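Local structure of spectinomycin phosphotransferase (Legionella pneumophila serogroup 1, 3I0O) at residues K52-Y57 and K96-P101; Y57-N62 and D230-M235; S64-L69 and I77-H82; V207-D212 and K239-M244. The protein probably transfers a phosphate group from a nucleotide to the aminocyclitol antibiotic spectinomycin, with magnesium at the active site. All coordinates share one frame; numbering follows the deposited sequence.

Contact 1: K52-Y57 and K96-P101. With ADP (adenosine-5'-diphosphate), chain B.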
# COMPACT_ATOMS: atom_id res chain seq x y z
N LYS A 52 -12.15 1.58 11.64
CA LYS A 52 -12.06 2.22 10.34
C LYS A 52 -13.44 2.54 9.81
O LYS A 52 -14.33 1.69 9.79
CB LYS A 52 -11.36 1.29 9.34
CG LYS A 52 -9.86 1.16 9.50
CD LYS A 52 -9.25 0.37 8.34
CE LYS A 52 -7.73 0.30 8.44
NZ LYS A 52 -7.10 -0.40 7.29
N LEU A 53 -13.64 3.79 9.39
CA LEU A 53 -14.91 4.19 8.81
C LEU A 53 -14.62 4.40 7.33
O LEU A 53 -14.17 5.46 6.93
CB LEU A 53 -15.39 5.50 9.44
CG LEU A 53 -15.62 5.51 10.95
CD1 LEU A 53 -16.15 6.88 11.34
CD2 LEU A 53 -16.62 4.43 11.35
N LYS A 54 -14.86 3.37 6.53
CA LYS A 54 -14.58 3.43 5.10
C LYS A 54 -15.74 3.94 4.24
O LYS A 54 -16.90 3.93 4.66
CB LYS A 54 -14.13 2.05 4.59
CG LYS A 54 -12.75 1.62 5.10
CD LYS A 54 -12.39 0.19 4.70
CE LYS A 54 -10.99 -0.21 5.18
NZ LYS A 54 -10.72 -1.69 5.06
N TYR A 55 -15.39 4.40 3.03
CA TYR A 55 -16.35 4.91 2.04
C TYR A 55 -16.04 4.37 0.64
O TYR A 55 -16.49 4.93 -0.36
CB TYR A 55 -16.32 6.45 1.97
CG TYR A 55 -16.63 7.17 3.26
CD1 TYR A 55 -15.66 7.30 4.26
CD2 TYR A 55 -17.89 7.72 3.48
CE1 TYR A 55 -15.94 7.97 5.45
CE2 TYR A 55 -18.18 8.40 4.67
CZ TYR A 55 -17.20 8.52 5.65
OH TYR A 55 -17.48 9.17 6.83
N GLY A 56 -15.27 3.28 0.58
CA GLY A 56 -14.91 2.69 -0.70
C GLY A 56 -15.95 1.75 -1.29
O GLY A 56 -17.07 1.64 -0.77
N TYR A 57 -15.59 1.07 -2.37
CA TYR A 57 -16.50 0.14 -3.03
C TYR A 57 -16.03 -1.31 -2.95
O TYR A 57 -16.83 -2.24 -2.83
CB TYR A 57 -16.70 0.56 -4.50
N LYS A 96 -19.31 2.79 6.09
CA LYS A 96 -19.16 1.41 6.53
C LYS A 96 -18.23 1.36 7.74
O LYS A 96 -17.22 2.07 7.78
CB LYS A 96 -18.58 0.61 5.36
CG LYS A 96 -18.65 -0.89 5.45
CD LYS A 96 -18.08 -1.52 4.17
CE LYS A 96 -18.84 -1.06 2.93
NZ LYS A 96 -18.32 -1.65 1.67
N ILE A 97 -18.55 0.54 8.74
CA ILE A 97 -17.69 0.40 9.92
C ILE A 97 -16.92 -0.92 9.90
O ILE A 97 -17.47 -1.97 9.59
CB ILE A 97 -18.49 0.43 11.25
CG1 ILE A 97 -19.29 1.72 11.39
CG2 ILE A 97 -17.53 0.31 12.43
CD1 ILE A 97 -20.08 1.81 12.67
N ILE A 98 -15.63 -0.85 10.24
CA ILE A 98 -14.80 -2.04 10.30
C ILE A 98 -13.91 -1.92 11.52
O ILE A 98 -13.02 -1.07 11.58
CB ILE A 98 -13.91 -2.20 9.05
CG1 ILE A 98 -14.77 -2.12 7.79
CG2 ILE A 98 -13.18 -3.54 9.12
CD1 ILE A 98 -14.00 -2.42 6.52
N ALA A 99 -14.15 -2.78 12.50
CA ALA A 99 -13.37 -2.76 13.72
C ALA A 99 -12.34 -3.89 13.72
O ALA A 99 -12.55 -4.95 13.13
CB ALA A 99 -14.30 -2.89 14.90
N TYR A 100 -11.22 -3.66 14.38
CA TYR A 100 -10.18 -4.66 14.50
C TYR A 100 -9.62 -4.51 15.88
O TYR A 100 -9.84 -3.51 16.54
CB TYR A 100 -9.01 -4.40 13.54
CG TYR A 100 -9.32 -4.36 12.07
CD1 TYR A 100 -9.80 -3.20 11.46
CD2 TYR A 100 -9.08 -5.48 11.26
CE1 TYR A 100 -10.03 -3.15 10.10
CE2 TYR A 100 -9.31 -5.43 9.89
CZ TYR A 100 -9.78 -4.27 9.31
OH TYR A 100 -9.99 -4.22 7.95
N PRO A 101 -8.92 -5.53 16.38
CA PRO A 101 -8.36 -5.32 17.71
C PRO A 101 -7.23 -4.31 17.46
O PRO A 101 -6.74 -4.19 16.33
CB PRO A 101 -7.84 -6.70 18.09
CG PRO A 101 -7.51 -7.33 16.76
CD PRO A 101 -8.67 -6.90 15.89
PB ADP B . -3.94 3.27 4.73
O1B ADP B . -4.26 2.48 3.52
O2B ADP B . -4.66 4.54 4.98
O3B ADP B . -2.35 3.57 4.74
PA ADP B . -3.20 1.09 6.48
O1A ADP B . -4.05 -0.12 6.56
O2A ADP B . -1.98 1.06 5.65
O3A ADP B . -4.16 2.33 6.03
O5' ADP B . -2.78 1.53 7.98
C5' ADP B . -2.05 2.75 8.21
C4' ADP B . -1.52 2.82 9.65
O4' ADP B . -2.59 2.64 10.60
C3' ADP B . -0.50 1.73 10.02
O3' ADP B . 0.83 2.22 9.82
C2' ADP B . -0.76 1.57 11.53
O2' ADP B . -0.01 2.58 12.25
C1' ADP B . -2.26 1.82 11.75
N9 ADP B . -3.08 0.58 11.92
C8 ADP B . -3.68 -0.20 10.96
N7 ADP B . -4.32 -1.23 11.42
C5 ADP B . -4.15 -1.14 12.80
C6 ADP B . -4.59 -1.95 13.91
N6 ADP B . -5.33 -3.04 13.76
N1 ADP B . -4.23 -1.56 15.17
C2 ADP B . -3.49 -0.45 15.33
N3 ADP B . -3.02 0.38 14.38
C4 ADP B . -3.39 -0.03 13.12
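K52 and I98 form the first of three antiparallel bridges that join neighbouring central strands, 48-54 and 96-101, in the five-stranded sheet of the kinase-like N-terminal lobe. The segment axes run at 152° with a closest approach of 4.8 Å. Backbone bonding is reciprocal at both hydrogen-bonded pairs: K52 N reaches I98 O at 2.8 Å and I98 N returns to K52 O, and K54 and K96 repeat the exchange. Between them L53 and I97 make a non-hydrogen-bonded pair. Their side chains lie alongside each other and point the same way, L53 CD2 to I97 CG1 at 3.8 Å, on the face packed by L14 and Y19 of helix 8-19. The other face carries K52, K54, K96 and I98. There the aliphatic part of K54 crosses I98, CD to CD1 at 3.6 Å. Both strands also meet the nucleotide. P101 O accepts the adenine amino group, ADP N6, at 3.1 Å, as a kinase hinge carbonyl does. Fully extended beyond CG, with chi2 at -172°, K52 runs past the Y100 ring and places NZ 3.1 Å from the alpha-phosphate oxygen O1A of ADP.

Contact 2: Y57-N62 and D230-M235; sequences YHDEIN and DWDEPM. With MG (magnesium ion), chain E; ADP (adenosine-5'-diphosphate), chain B.
N62 turns its amide to the loop 230-235 from the first turn of helix 59-71. The helix backbone sets N62 CB 3.0 Å from W231 O; a chi1 of -63°, with CG anti to the carbonyl carbon, then swings the amide onto the loop, where N62 ND2 lies 3.0 Å from D232 O. N62 OD1 lies 3.0 Å from P234 CD and beside P234 CG, and the two side chains cross at about a right angle. This loop follows strand 226-228 and carries D230, the magnesium-binding aspartate placed like that of the kinase DFG motif. D230 OD2 binds magnesium at 2.2 Å, beside N217, a water and the ADP oxygens O2A and O3B. The D232 CB points away from the helix segment, yet D232 OD1 is 4.1 Å from D59 OD1, with the carboxylate planes 77° apart. K54 NZ makes weak, long ion pairs with both acids, which probably eases their like charges. The W231 indole lies on the far side of its backbone from N62, packs on I66 and L69, and donates NE1 to I228 O.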
# COMPACT_ATOMS: atom_id res chain seq x y z
N TYR A 57 -15.59 1.07 -2.37
CA TYR A 57 -16.50 0.14 -3.03
C TYR A 57 -16.03 -1.31 -2.95
O TYR A 57 -16.83 -2.24 -2.83
CB TYR A 57 -16.70 0.56 -4.50
N HIS A 58 -14.71 -1.50 -3.00
CA HIS A 58 -14.12 -2.84 -2.97
C HIS A 58 -13.91 -3.40 -1.57
O HIS A 58 -13.36 -4.48 -1.42
CB HIS A 58 -12.77 -2.82 -3.69
CG HIS A 58 -12.87 -2.42 -5.13
ND1 HIS A 58 -13.50 -3.20 -6.08
CD2 HIS A 58 -12.44 -1.31 -5.77
CE1 HIS A 58 -13.45 -2.58 -7.25
NE2 HIS A 58 -12.82 -1.43 -7.09
N ASP A 59 -14.36 -2.68 -0.55
CA ASP A 59 -14.18 -3.15 0.82
C ASP A 59 -14.72 -4.56 1.06
O ASP A 59 -14.13 -5.33 1.82
CB ASP A 59 -14.81 -2.17 1.81
CG ASP A 59 -14.03 -0.88 1.90
OD1 ASP A 59 -12.80 -0.95 2.11
OD2 ASP A 59 -14.64 0.20 1.77
N GLU A 60 -15.82 -4.90 0.40
CA GLU A 60 -16.39 -6.23 0.57
C GLU A 60 -15.56 -7.31 -0.12
O GLU A 60 -15.43 -8.42 0.39
CB GLU A 60 -17.84 -6.26 0.10
CG GLU A 60 -18.78 -5.58 1.08
CD GLU A 60 -20.24 -5.77 0.74
OE1 GLU A 60 -20.66 -6.93 0.56
OE2 GLU A 60 -20.97 -4.76 0.68
N ILE A 61 -14.99 -6.99 -1.28
CA ILE A 61 -14.16 -7.97 -1.98
C ILE A 61 -12.79 -8.10 -1.29
O ILE A 61 -12.17 -9.16 -1.35
CB ILE A 61 -13.96 -7.59 -3.46
CG1 ILE A 61 -13.12 -8.68 -4.14
CG2 ILE A 61 -13.30 -6.23 -3.59
CD1 ILE A 61 -12.53 -8.26 -5.46
N ASN A 62 -12.33 -7.04 -0.65
CA ASN A 62 -11.05 -7.09 0.05
C ASN A 62 -11.20 -7.85 1.37
O ASN A 62 -10.29 -8.57 1.77
CB ASN A 62 -10.52 -5.69 0.30
CG ASN A 62 -10.23 -4.95 -0.98
OD1 ASN A 62 -9.77 -5.55 -1.96
ND2 ASN A 62 -10.48 -3.64 -1.00
N ASP A 230 -3.21 -3.22 5.37
CA ASP A 230 -3.56 -2.50 4.15
C ASP A 230 -3.96 -3.47 3.04
O ASP A 230 -3.28 -3.57 2.01
CB ASP A 230 -2.37 -1.65 3.69
CG ASP A 230 -2.78 -0.31 3.10
OD1 ASP A 230 -3.97 -0.14 2.75
OD2 ASP A 230 -1.91 0.57 2.97
N TRP A 231 -5.05 -4.20 3.23
CA TRP A 231 -5.52 -5.12 2.21
C TRP A 231 -6.64 -4.45 1.40
O TRP A 231 -7.78 -4.92 1.36
CB TRP A 231 -6.00 -6.44 2.83
CG TRP A 231 -4.87 -7.25 3.35
CD1 TRP A 231 -4.31 -7.20 4.60
CD2 TRP A 231 -4.08 -8.18 2.60
NE1 TRP A 231 -3.22 -8.04 4.67
CE2 TRP A 231 -3.06 -8.65 3.45
CE3 TRP A 231 -4.14 -8.66 1.29
CZ2 TRP A 231 -2.10 -9.57 3.03
CZ3 TRP A 231 -3.19 -9.58 0.87
CH2 TRP A 231 -2.18 -10.02 1.75
N ASP A 232 -6.28 -3.36 0.74
CA ASP A 232 -7.25 -2.63 -0.06
C ASP A 232 -7.05 -2.82 -1.55
O ASP A 232 -7.98 -2.64 -2.33
CB ASP A 232 -7.20 -1.13 0.26
CG ASP A 232 -7.63 -0.81 1.69
OD1 ASP A 232 -8.71 -1.27 2.11
OD2 ASP A 232 -6.87 -0.10 2.38
N GLU A 233 -5.84 -3.20 -1.94
CA GLU A 233 -5.53 -3.39 -3.35
C GLU A 233 -5.17 -4.81 -3.76
O GLU A 233 -4.39 -4.99 -4.69
CB GLU A 233 -4.38 -2.46 -3.76
CG GLU A 233 -4.52 -1.02 -3.26
CD GLU A 233 -5.65 -0.27 -3.94
OE1 GLU A 233 -6.78 -0.80 -4.01
OE2 GLU A 233 -5.41 0.87 -4.39
N PRO A 234 -5.70 -5.84 -3.07
CA PRO A 234 -5.28 -7.16 -3.54
C PRO A 234 -5.62 -7.33 -5.02
O PRO A 234 -6.58 -6.75 -5.52
CB PRO A 234 -6.07 -8.11 -2.63
CG PRO A 234 -7.31 -7.33 -2.32
CD PRO A 234 -6.76 -5.94 -2.06
N MET A 235 -4.81 -8.10 -5.73
CA MET A 235 -5.02 -8.32 -7.16
C MET A 235 -4.41 -9.63 -7.63
O MET A 235 -3.71 -10.31 -6.88
CB MET A 235 -4.38 -7.18 -7.97
CG MET A 235 -2.86 -7.14 -7.90
SD MET A 235 -2.06 -6.06 -9.11
CE MET A 235 -1.75 -4.64 -8.21
MG MG E . -0.67 1.69 4.36
PB ADP B . -3.94 3.27 4.73
O1B ADP B . -4.26 2.48 3.52
O2B ADP B . -4.66 4.54 4.98
O3B ADP B . -2.35 3.57 4.74
PA ADP B . -3.20 1.09 6.48
O1A ADP B . -4.05 -0.12 6.56
O2A ADP B . -1.98 1.06 5.65
O3A ADP B . -4.16 2.33 6.03
O5' ADP B . -2.78 1.53 7.98
C5' ADP B . -2.05 2.75 8.21
C4' ADP B . -1.52 2.82 9.65
O4' ADP B . -2.59 2.64 10.60
C3' ADP B . -0.50 1.73 10.02
O3' ADP B . 0.83 2.22 9.82
C2' ADP B . -0.76 1.57 11.53
O2' ADP B . -0.01 2.58 12.25
C1' ADP B . -2.26 1.82 11.75
N9 ADP B . -3.08 0.58 11.92
C8 ADP B . -3.68 -0.20 10.96
N7 ADP B . -4.32 -1.23 11.42
C5 ADP B . -4.15 -1.14 12.80
C6 ADP B . -4.59 -1.95 13.91
N6 ADP B . -5.33 -3.04 13.76
N1 ADP B . -4.23 -1.56 15.17
C2 ADP B . -3.49 -0.45 15.33
N3 ADP B . -3.02 0.38 14.38
C4 ADP B . -3.39 -0.03 13.12
O HOH W 1 0.61 1.98 5.61

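Contact 3: S64-L69 and I77-H82; sequences SIIRLL and IIFPIH. With ADP (adenosine-5'-diphosphate), chain B.
I77 sends its CD1 methyl against helix 59-71, where it lies 3.6 Å from L69 CB and 4.2 Å from I66 CB. The first torsion of I77 is +56°, which places CG1 between the backbone N and the carbonyl carbon; with chi2 at 180° the chain then extends so that its end methyl reaches both residues. I66 also has its CG1 in that position; its CD1 lies beside P80, though how close is doubtful. The same methyl approaches F79 obliquely, CD1 to CD1 at 4.3 Å, whereas R67 CA sits near the plane of the F79 ring at its edge. In the next shell L208 touches L69, H70 meets the F79 ring and Y100 packs on P80. Helix and loop belong to the N-terminal part of the kinase-like fold, and the loop runs back to its sheet, I81 pairing with A99 of strand 96-101. I78 turns toward the nucleotide instead, its CD1 3.3 Å from ADP N6, with P101 and I103 of the adenine site nearby. No hydrogen bond joins the two segments, so apolar contact holds the loop to the helix, while I78 adds an apolar wall beside the adenine amino group.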
# COMPACT_ATOMS: atom_id res chain seq x y z
N SER A 64 -13.09 -10.03 1.65
CA SER A 64 -13.25 -11.34 1.06
C SER A 64 -11.88 -12.03 1.02
O SER A 64 -11.76 -13.23 1.30
CB SER A 64 -13.82 -11.18 -0.35
OG SER A 64 -13.94 -12.40 -1.02
N ILE A 65 -10.85 -11.25 0.70
CA ILE A 65 -9.50 -11.79 0.62
C ILE A 65 -8.88 -12.16 1.97
O ILE A 65 -8.19 -13.17 2.07
CB ILE A 65 -8.56 -10.82 -0.15
CG1 ILE A 65 -9.01 -10.76 -1.61
CG2 ILE A 65 -7.13 -11.32 -0.12
CD1 ILE A 65 -9.03 -12.11 -2.27
N ILE A 66 -9.09 -11.36 3.02
CA ILE A 66 -8.50 -11.75 4.31
C ILE A 66 -9.33 -12.91 4.87
O ILE A 66 -8.84 -13.70 5.68
CB ILE A 66 -8.47 -10.59 5.34
CG1 ILE A 66 -9.86 -10.36 5.91
CG2 ILE A 66 -7.94 -9.31 4.70
CD1 ILE A 66 -9.83 -9.47 7.11
N ARG A 67 -10.57 -13.01 4.44
CA ARG A 67 -11.44 -14.09 4.88
C ARG A 67 -10.83 -15.38 4.30
O ARG A 67 -10.75 -16.40 4.97
CB ARG A 67 -12.85 -13.83 4.36
CG ARG A 67 -13.91 -14.76 4.86
CD ARG A 67 -15.12 -13.98 5.40
NE ARG A 67 -15.57 -12.89 4.54
CZ ARG A 67 -15.90 -13.02 3.26
NH1 ARG A 67 -15.84 -14.20 2.65
NH2 ARG A 67 -16.31 -11.95 2.58
N LEU A 68 -10.38 -15.29 3.05
CA LEU A 68 -9.76 -16.42 2.37
C LEU A 68 -8.39 -16.74 2.99
O LEU A 68 -8.00 -17.91 3.08
CB LEU A 68 -9.61 -16.09 0.89
CG LEU A 68 -8.81 -17.01 -0.04
CD1 LEU A 68 -9.36 -18.43 -0.02
CD2 LEU A 68 -8.88 -16.44 -1.45
N LEU A 69 -7.67 -15.70 3.41
CA LEU A 69 -6.36 -15.88 4.02
C LEU A 69 -6.50 -16.46 5.43
O LEU A 69 -5.71 -17.31 5.83
CB LEU A 69 -5.62 -14.54 4.10
CG LEU A 69 -5.28 -13.87 2.76
CD1 LEU A 69 -4.72 -12.46 3.00
CD2 LEU A 69 -4.30 -14.77 1.99
N ILE A 77 -2.28 -11.65 9.72
CA ILE A 77 -3.24 -10.65 9.23
C ILE A 77 -4.16 -10.30 10.41
O ILE A 77 -4.41 -11.13 11.28
CB ILE A 77 -4.10 -11.16 8.04
CG1 ILE A 77 -4.83 -12.43 8.43
CG2 ILE A 77 -3.24 -11.38 6.80
CD1 ILE A 77 -5.70 -12.99 7.34
N ILE A 78 -4.64 -9.06 10.45
CA ILE A 78 -5.51 -8.66 11.54
C ILE A 78 -6.95 -8.93 11.16
O ILE A 78 -7.53 -8.22 10.35
CB ILE A 78 -5.33 -7.16 11.86
CG1 ILE A 78 -3.83 -6.83 11.98
CG2 ILE A 78 -6.06 -6.81 13.15
CD1 ILE A 78 -3.51 -5.37 12.24
N PHE A 79 -7.53 -9.97 11.75
CA PHE A 79 -8.92 -10.33 11.44
C PHE A 79 -9.90 -9.37 12.11
O PHE A 79 -9.81 -9.10 13.31
CB PHE A 79 -9.22 -11.77 11.88
CG PHE A 79 -10.42 -12.37 11.17
CD1 PHE A 79 -10.33 -12.75 9.84
CD2 PHE A 79 -11.63 -12.53 11.84
CE1 PHE A 79 -11.43 -13.29 9.16
CE2 PHE A 79 -12.75 -13.06 11.17
CZ PHE A 79 -12.65 -13.44 9.83
N PRO A 80 -10.85 -8.84 11.34
CA PRO A 80 -11.85 -7.90 11.86
C PRO A 80 -12.70 -8.50 12.98
O PRO A 80 -12.77 -9.71 13.15
CB PRO A 80 -12.71 -7.57 10.63
CG PRO A 80 -11.82 -7.91 9.46
CD PRO A 80 -11.11 -9.16 9.93
N ILE A 81 -13.35 -7.62 13.73
CA ILE A 81 -14.22 -8.02 14.81
C ILE A 81 -15.65 -8.13 14.26
O ILE A 81 -16.08 -7.28 13.48
CB ILE A 81 -14.15 -6.98 15.93
CG1 ILE A 81 -12.77 -7.09 16.59
CG2 ILE A 81 -15.25 -7.20 16.94
CD1 ILE A 81 -12.35 -5.86 17.26
N HIS A 82 -16.36 -9.19 14.65
CA HIS A 82 -17.72 -9.44 14.19
C HIS A 82 -18.79 -8.52 14.78
O HIS A 82 -18.73 -8.17 15.97
CB HIS A 82 -18.15 -10.88 14.50
CG HIS A 82 -17.37 -11.93 13.77
ND1 HIS A 82 -16.18 -12.43 14.23
CD2 HIS A 82 -17.61 -12.56 12.60
CE1 HIS A 82 -15.71 -13.32 13.38
NE2 HIS A 82 -16.57 -13.42 12.38
PB ADP B . -3.94 3.27 4.73
O1B ADP B . -4.26 2.48 3.52
O2B ADP B . -4.66 4.54 4.98
O3B ADP B . -2.35 3.57 4.74
PA ADP B . -3.20 1.09 6.48
O1A ADP B . -4.05 -0.12 6.56
O2A ADP B . -1.98 1.06 5.65
O3A ADP B . -4.16 2.33 6.03
O5' ADP B . -2.78 1.53 7.98
C5' ADP B . -2.05 2.75 8.21
C4' ADP B . -1.52 2.82 9.65
O4' ADP B . -2.59 2.64 10.60
C3' ADP B . -0.50 1.73 10.02
O3' ADP B . 0.83 2.22 9.82
C2' ADP B . -0.76 1.57 11.53
O2' ADP B . -0.01 2.58 12.25
C1' ADP B . -2.26 1.82 11.75
N9 ADP B . -3.08 0.58 11.92
C8 ADP B . -3.68 -0.20 10.96
N7 ADP B . -4.32 -1.23 11.42
C5 ADP B . -4.15 -1.14 12.80
C6 ADP B . -4.59 -1.95 13.91
N6 ADP B . -5.33 -3.04 13.76
N1 ADP B . -4.23 -1.56 15.17
C2 ADP B . -3.49 -0.45 15.33
N3 ADP B . -3.02 0.38 14.38
C4 ADP B . -3.39 -0.03 13.12

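Contact 4: V207-D212 and K239-M244; sequences VLCHSD and KERDLM. With SMI (spectinomycin), chain C.
A chi1 of -70° and a chi2 of -26° bring the carboxylate of D242 to the turn after strand 206-209, where its two oxygens receive successive backbone N-H groups. H210 N donates to OD2 at 2.9 Å and S211 N to OD1 at 2.7 Å, each on the syn lone pair. R241 starts with CG opposite the backbone N (chi1 169°), then bends at chi2 and chi3, laying its guanidinium with one face under S211 O, 3.6 Å from CZ. Its CB packs on C209 SG at 3.8 Å. The turn probably corresponds to the catalytic loop of related kinase-like phosphotransferases, H210-S211-D212 matching their HxD element. Within it the H210 ring takes D212 N at ND1 (3.1 Å, in the ring plane) and gives NE2 to I229 O, which fixes the ring's rotation. D212 OD2 accepts a very short bond of 2.5 Å from O11 of spectinomycin, and OD1 pairs with R284. OD2 of D242 takes a further bond from H129. Two amides and an imidazole thus meet one buried carboxylate, probably stabilising its negative charge, while D242 fixes the backbone just before the substrate-binding aspartate.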
# COMPACT_ATOMS: atom_id res chain seq x y z
N VAL A 207 -0.66 -14.92 -9.44
CA VAL A 207 -1.05 -15.39 -8.11
C VAL A 207 -1.71 -14.25 -7.32
O VAL A 207 -1.73 -13.11 -7.77
CB VAL A 207 0.18 -15.87 -7.31
CG1 VAL A 207 0.91 -16.95 -8.09
CG2 VAL A 207 1.09 -14.70 -7.02
N LEU A 208 -2.26 -14.57 -6.15
CA LEU A 208 -2.88 -13.55 -5.32
C LEU A 208 -1.78 -12.64 -4.77
O LEU A 208 -0.87 -13.09 -4.07
CB LEU A 208 -3.66 -14.17 -4.14
CG LEU A 208 -4.21 -13.20 -3.09
CD1 LEU A 208 -5.19 -12.25 -3.74
CD2 LEU A 208 -4.90 -13.94 -1.97
N CYS A 209 -1.87 -11.36 -5.11
CA CYS A 209 -0.88 -10.39 -4.65
C CYS A 209 -1.45 -9.29 -3.77
O CYS A 209 -2.60 -8.87 -3.93
CB CYS A 209 -0.18 -9.74 -5.86
SG CYS A 209 0.86 -10.86 -6.84
N HIS A 210 -0.63 -8.82 -2.84
CA HIS A 210 -1.01 -7.74 -1.95
C HIS A 210 -0.97 -6.48 -2.81
O HIS A 210 -1.89 -5.67 -2.78
CB HIS A 210 -0.01 -7.65 -0.80
CG HIS A 210 -0.34 -6.60 0.21
ND1 HIS A 210 -0.15 -5.25 -0.03
CD2 HIS A 210 -0.82 -6.69 1.47
CE1 HIS A 210 -0.51 -4.57 1.04
NE2 HIS A 210 -0.92 -5.42 1.97
N SER A 211 0.11 -6.35 -3.58
CA SER A 211 0.35 -5.25 -4.51
C SER A 211 1.01 -4.02 -3.89
O SER A 211 1.57 -3.17 -4.60
CB SER A 211 -0.95 -4.82 -5.19
OG SER A 211 -1.59 -3.79 -4.45
N ASP A 212 0.98 -3.91 -2.57
CA ASP A 212 1.55 -2.74 -1.93
C ASP A 212 2.20 -3.11 -0.60
O ASP A 212 2.07 -2.39 0.39
CB ASP A 212 0.42 -1.72 -1.75
CG ASP A 212 0.92 -0.36 -1.30
OD1 ASP A 212 1.90 0.16 -1.88
OD2 ASP A 212 0.30 0.20 -0.36
N LYS A 239 3.91 -12.79 -9.32
CA LYS A 239 4.45 -12.71 -7.97
C LYS A 239 5.43 -11.53 -7.83
O LYS A 239 5.62 -11.01 -6.73
CB LYS A 239 5.18 -14.02 -7.63
CG LYS A 239 6.39 -14.30 -8.52
CD LYS A 239 7.07 -15.62 -8.15
CE LYS A 239 8.36 -15.83 -8.96
NZ LYS A 239 8.12 -15.89 -10.43
N GLU A 240 6.04 -11.12 -8.94
CA GLU A 240 6.99 -10.01 -8.94
C GLU A 240 6.31 -8.72 -8.44
O GLU A 240 6.97 -7.81 -7.94
CB GLU A 240 7.57 -9.80 -10.35
CG GLU A 240 8.59 -10.84 -10.81
CD GLU A 240 8.05 -12.27 -10.90
OE1 GLU A 240 6.91 -12.47 -11.38
OE2 GLU A 240 8.77 -13.21 -10.51
N ARG A 241 4.99 -8.66 -8.60
CA ARG A 241 4.19 -7.52 -8.15
C ARG A 241 4.53 -7.24 -6.68
O ARG A 241 4.61 -6.08 -6.27
CB ARG A 241 2.70 -7.86 -8.29
CG ARG A 241 1.71 -6.92 -7.63
CD ARG A 241 1.70 -5.53 -8.26
NE ARG A 241 2.74 -4.65 -7.71
CZ ARG A 241 2.82 -3.35 -7.95
NH1 ARG A 241 1.92 -2.77 -8.74
NH2 ARG A 241 3.79 -2.63 -7.41
N ASP A 242 4.74 -8.31 -5.91
CA ASP A 242 5.09 -8.18 -4.49
C ASP A 242 6.59 -8.34 -4.19
O ASP A 242 7.11 -7.72 -3.26
CB ASP A 242 4.32 -9.20 -3.63
CG ASP A 242 2.84 -8.89 -3.52
OD1 ASP A 242 2.45 -7.71 -3.64
OD2 ASP A 242 2.05 -9.83 -3.29
N LEU A 243 7.28 -9.17 -4.96
CA LEU A 243 8.70 -9.38 -4.70
C LEU A 243 9.52 -8.13 -4.98
O LEU A 243 10.60 -7.95 -4.41
CB LEU A 243 9.25 -10.56 -5.51
CG LEU A 243 8.65 -11.94 -5.23
CD1 LEU A 243 9.44 -13.01 -5.98
CD2 LEU A 243 8.69 -12.22 -3.73
N MET A 244 9.00 -7.26 -5.84
CA MET A 244 9.72 -6.03 -6.16
C MET A 244 10.02 -5.20 -4.90
O MET A 244 10.92 -4.38 -4.91
CB MET A 244 8.92 -5.17 -7.15
CG MET A 244 7.59 -4.66 -6.58
SD MET A 244 7.28 -2.91 -6.96
CE MET A 244 8.18 -2.11 -5.61
O1 SMI C . 3.96 5.23 1.27
C2 SMI C . 4.93 6.21 1.74
C2M SMI C . 4.40 6.84 3.02
C3 SMI C . 5.17 7.30 0.63
C4 SMI C . 5.66 6.56 -0.58
C5 SMI C . 4.49 5.67 -0.97
O5 SMI C . 4.90 4.97 -2.15
C6 SMI C . 4.37 4.56 0.05
O1B SMI C . 3.29 6.37 -1.25
O2B SMI C . 3.23 3.72 -0.16
C7 SMI C . 2.30 5.46 -1.64
C8 SMI C . 1.02 6.23 -2.00
N8 SMI C . 1.38 7.16 -3.09
C8M SMI C . 0.23 7.97 -3.50
C9 SMI C . -0.06 5.20 -2.46
O9 SMI C . 0.43 4.48 -3.61
C10 SMI C . -0.35 4.18 -1.32
N10 SMI C . -1.26 3.23 -1.69
C1M SMI C . -2.57 3.78 -2.06
C11 SMI C . 0.95 3.48 -0.94
O11 SMI C . 0.68 2.58 0.12
C12 SMI C . 2.02 4.46 -0.50
O4A SMI C . 5.99 7.38 -1.71
O4B SMI C . 6.82 6.06 -0.05

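Contacts 2 and 4 are buried, about 11 Å from the chain centre, whereas contacts 1 and 3 lie 16 and 17 Å out and are partly buried. Contacts 2 and 3 share helix 59-71, one using its polar start and the other its apolar continuation; W231 bridges them through I66 and L69. Contact 1 is bound by main-chain sheet bonds, contact 3 by apolar contacts without hydrogen bonds, and contact 4 by a carboxylate holding backbone amides. Contact 2 pairs an asparagine amide with the loop that carries the magnesium ligand D230. Contacts 1, 2 and 3 all touch ADP, while contact 4 touches spectinomycin and joins contact 2 through M235 and C209. Contacts 1 and 4 do not touch, their nearest atoms about 10 Å apart.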